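PDB 7D2W: PRESAN domain-containing protein from Plasmodium falciparum, which is of unknown function but, as a PHIST-family helical-bundle protein with a signal sequence, probably binds other proteins. Local coordinates for residues Thr136-Asn141 and Arg157-Glu162. Sequence-based numbering, arbitrary orientation. Where two conformers were deposited one is given.
Sequences TNRFYN and RSCIDE
Arg138 reaches across from helix 117-144 to Cys159 and Glu162 on helix 149-181, two consecutive helices that form a helical hairpin in the four-helix bundle of this Plasmodium RESA N-terminal (PRESAN) domain. The contact is small, about 98 Å² summed over both sides, and a long arginine does most of the bridging. Its inner side is the buried one: the CB of Cys159 is directed toward helix 117-144, but the approach is loose, with SG 4.3 Å from Arg138 NH2 and oblique to the guanidinium. Cys159 also packs on Lys75 of helix 65-93, while the tighter packing falls to Phe139, next to Arg138, which stacks on Trp72 and touches Phe155 and Ile156. The outer part is polar and looser. Glu162 comes off its helix with CG anti to the backbone N (chi1 -175°) and runs on extended, which places OE1 at the edge of the guanidinium, the two planes turned 57° apart. Arg138 NH1 lies 3.4 Å from Glu162 OE1, a salt bridge whose hydrogen bond is long and weak, although nearly straight (N-H...O 166°). Each charge has a further partner on helix 117-144: Glu134 pairs with Arg138, and Gln135 donates to Glu162 OE1 and also to the Cys159 carbonyl. A water beside Glu162 OE1 accepts a hydrogen bond from Arg138 NH2 at 3.1 Å.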
ATOM      1  N   THR A 136       3.281  10.499 -15.954  1.00 28.94           N
ATOM      2  CA  THR A 136       4.237  11.220 -16.791  1.00 27.77           C
ATOM      3  C   THR A 136       3.624  12.503 -17.346  1.00 34.51           C
ATOM      4  O   THR A 136       4.285  13.550 -17.386  1.00 28.79           O
ATOM      5  CB  THR A 136       4.722  10.315 -17.923  1.00 28.74           C
ATOM      6  OG1 THR A 136       5.521   9.268 -17.363  1.00 33.56           O
ATOM      7  CG2 THR A 136       5.565  11.106 -18.946  1.00 34.45           C
ATOM      8  N   ASN A 137       2.356  12.446 -17.765  1.00 30.41           N
ATOM      9  CA  ASN A 137       1.695  13.648 -18.266  1.00 37.35           C
ATOM     10  C   ASN A 137       1.575  14.702 -17.176  1.00 37.67           C
ATOM     11  O   ASN A 137       1.819  15.889 -17.424  1.00 40.61           O
ATOM     12  CB  ASN A 137       0.308  13.308 -18.818  1.00 42.35           C
ATOM     13  CG  ASN A 137       0.378  12.520 -20.101  1.00 55.74           C
ATOM     14  OD1 ASN A 137       1.407  12.517 -20.779  1.00 59.32           O
ATOM     15  ND2 ASN A 137      -0.712  11.838 -20.443  1.00 63.43           N
ATOM     16  N   ARG A 138       1.175  14.290 -15.966  1.00 35.37           N
ATOM     17  CA  ARG A 138       1.132  15.224 -14.848  1.00 29.81           C
ATOM     18  C   ARG A 138       2.520  15.784 -14.545  1.00 34.71           C
ATOM     19  O   ARG A 138       2.649  16.947 -14.153  1.00 29.66           O
ATOM     20  CB  ARG A 138       0.533  14.543 -13.612  1.00 32.12           C
ATOM     21  CG  ARG A 138      -0.997  14.322 -13.707  1.00 33.67           C
ATOM     22  CD  ARG A 138      -1.514  13.278 -12.709  1.00 44.11           C
ATOM     23  NE  ARG A 138      -1.090  13.548 -11.336  1.00 52.49           N
ATOM     24  CZ  ARG A 138      -0.850  12.607 -10.419  1.00 51.30           C
ATOM     25  NH1 ARG A 138      -1.007  11.310 -10.704  1.00 50.01           N
ATOM     26  NH2 ARG A 138      -0.456  12.966  -9.206  1.00 42.51           N
ATOM     27  N   PHE A 139       3.569  14.981 -14.748  1.00 29.95           N
ATOM     28  CA  PHE A 139       4.928  15.457 -14.502  1.00 29.67           C
ATOM     29  C   PHE A 139       5.321  16.555 -15.488  1.00 31.92           C
ATOM     30  O   PHE A 139       5.852  17.600 -15.091  1.00 33.72           O
ATOM     31  CB  PHE A 139       5.904  14.277 -14.584  1.00 28.86           C
ATOM     32  CG  PHE A 139       7.336  14.649 -14.348  1.00 29.30           C
ATOM     33  CD1 PHE A 139       7.742  15.161 -13.126  1.00 35.96           C
ATOM     34  CD2 PHE A 139       8.282  14.457 -15.339  1.00 33.63           C
ATOM     35  CE1 PHE A 139       9.063  15.490 -12.902  1.00 33.73           C
ATOM     36  CE2 PHE A 139       9.613  14.779 -15.118  1.00 38.86           C
ATOM     37  CZ  PHE A 139       9.998  15.295 -13.893  1.00 33.03           C
ATOM     38  N   TYR A 140       5.070  16.339 -16.781  1.00 32.83           N
ATOM     39  CA  TYR A 140       5.435  17.348 -17.771  1.00 34.67           C
ATOM     40  C   TYR A 140       4.649  18.638 -17.570  1.00 40.17           C
ATOM     41  O   TYR A 140       5.181  19.737 -17.772  1.00 38.26           O
ATOM     42  CB  TYR A 140       5.238  16.787 -19.178  1.00 33.87           C
ATOM     43  CG  TYR A 140       6.449  16.041 -19.674  1.00 39.23           C
ATOM     44  CD1 TYR A 140       7.502  16.715 -20.285  1.00 50.06           C
ATOM     45  CD2 TYR A 140       6.546  14.667 -19.530  1.00 40.33           C
ATOM     46  CE1 TYR A 140       8.619  16.031 -20.739  1.00 57.52           C
ATOM     47  CE2 TYR A 140       7.657  13.975 -19.976  1.00 43.08           C
ATOM     48  CZ  TYR A 140       8.686  14.657 -20.579  1.00 58.24           C
ATOM     49  OH  TYR A 140       9.787  13.963 -21.026  1.00 58.48           O
ATOM     50  N   ASN A 141       3.386  18.533 -17.157  1.00 37.41           N
ATOM     51  CA  ASN A 141       2.614  19.742 -16.887  1.00 39.15           C
ATOM     52  C   ASN A 141       3.201  20.519 -15.714  1.00 37.61           C
ATOM     53  O   ASN A 141       3.285  21.750 -15.759  1.00 35.78           O
ATOM     54  CB  ASN A 141       1.148  19.382 -16.650  1.00 49.65           C
ATOM     55  CG  ASN A 141       0.465  18.875 -17.915  1.00 65.50           C
ATOM     56  OD1 ASN A 141       1.107  18.710 -18.953  1.00 72.08           O
ATOM     57  ND2 ASN A 141      -0.838  18.626 -17.833  1.00 68.90           N
ATOM     58  N   ARG A 157       7.453  11.860  -5.142  0.54 24.43           N
ATOM     59  CA  ARG A 157       7.295  10.898  -4.053  0.54 28.48           C
ATOM     60  C   ARG A 157       5.852  10.405  -3.976  0.54 28.67           C
ATOM     61  O   ARG A 157       5.605   9.215  -3.753  0.54 26.93           O
ATOM     62  CB  ARG A 157       7.745  11.508  -2.716  0.54 30.62           C
ATOM     63  CG  ARG A 157       7.678  10.538  -1.499  0.54 37.09           C
ATOM     64  CD  ARG A 157       8.827  10.732  -0.477  0.54 34.84           C
ATOM     65  NE  ARG A 157       8.998   9.583   0.424  0.54 21.61           N
ATOM     66  CZ  ARG A 157       9.951   9.492   1.350  0.54 32.49           C
ATOM     67  NH1 ARG A 157      10.049   8.403   2.130  0.54 26.22           N
ATOM     68  NH2 ARG A 157      10.827  10.485   1.494  0.54 32.30           N
ATOM     69  N   SER A 158       4.884  11.296  -4.207  1.00 24.44           N
ATOM     70  CA  SER A 158       3.486  10.861  -4.179  1.00 26.53           C
ATOM     71  C   SER A 158       3.153   9.929  -5.339  1.00 26.67           C
ATOM     72  O   SER A 158       2.321   9.032  -5.176  1.00 26.00           O
ATOM     73  CB  SER A 158       2.543  12.071  -4.166  1.00 30.93           C
ATOM     74  OG  SER A 158       2.484  12.579  -2.842  1.00 35.89           O
ATOM     75  N   CYS A 159       3.787  10.109  -6.506  1.00 23.26           N
ATOM     76  CA  CYS A 159       3.591   9.164  -7.604  1.00 24.44           C
ATOM     77  C   CYS A 159       4.104   7.772  -7.247  1.00 26.79           C
ATOM     78  O   CYS A 159       3.481   6.763  -7.589  1.00 26.03           O
ATOM     79  CB  CYS A 159       4.292   9.667  -8.863  1.00 24.42           C
ATOM     80  SG  CYS A 159       3.370  10.975  -9.673  1.00 27.77           S
ATOM     81  N   ILE A 160       5.253   7.696  -6.582  1.00 21.93           N
ATOM     82  CA  ILE A 160       5.763   6.396  -6.164  1.00 20.68           C
ATOM     83  C   ILE A 160       4.827   5.771  -5.136  1.00 28.89           C
ATOM     84  O   ILE A 160       4.502   4.577  -5.221  1.00 27.24           O
ATOM     85  CB  ILE A 160       7.209   6.549  -5.654  1.00 20.86           C
ATOM     86  CG1 ILE A 160       8.111   6.917  -6.839  1.00 21.22           C
ATOM     87  CG2 ILE A 160       7.723   5.238  -4.991  1.00 25.07           C
ATOM     88  CD1 ILE A 160       9.502   7.382  -6.410  1.00 23.90           C
ATOM     89  N   ASP A 161       4.338   6.572  -4.178  1.00 23.61           N
ATOM     90  CA  ASP A 161       3.353   6.067  -3.216  1.00 25.46           C
ATOM     91  C   ASP A 161       2.107   5.550  -3.922  1.00 26.28           C
ATOM     92  O   ASP A 161       1.528   4.535  -3.521  1.00 24.54           O
ATOM     93  CB  ASP A 161       2.921   7.162  -2.236  1.00 33.51           C
ATOM     94  CG  ASP A 161       4.041   7.664  -1.350  1.00 28.65           C
ATOM     95  OD1 ASP A 161       5.024   6.936  -1.123  1.00 29.91           O
ATOM     96  OD2 ASP A 161       3.903   8.802  -0.844  1.00 32.01           O
ATOM     97  N   GLU A 162       1.653   6.269  -4.948  1.00 24.36           N
ATOM     98  CA  GLU A 162       0.467   5.850  -5.692  1.00 25.28           C
ATOM     99  C   GLU A 162       0.699   4.525  -6.413  1.00 27.42           C
ATOM    100  O   GLU A 162      -0.209   3.679  -6.490  1.00 24.48           O
ATOM    101  CB  GLU A 162       0.066   6.945  -6.684  1.00 22.74           C
ATOM    102  CG  GLU A 162      -1.231   6.659  -7.431  1.00 32.63           C
ATOM    103  CD  GLU A 162      -1.631   7.792  -8.358  1.00 35.84           C
ATOM    104  OE1 GLU A 162      -0.777   8.670  -8.641  1.00 31.57           O
ATOM    105  OE2 GLU A 162      -2.805   7.803  -8.793  1.00 33.18           O
TER
HETATM  106  O   HOH W   1      -0.145  10.622  -7.220  1.00 36.76           O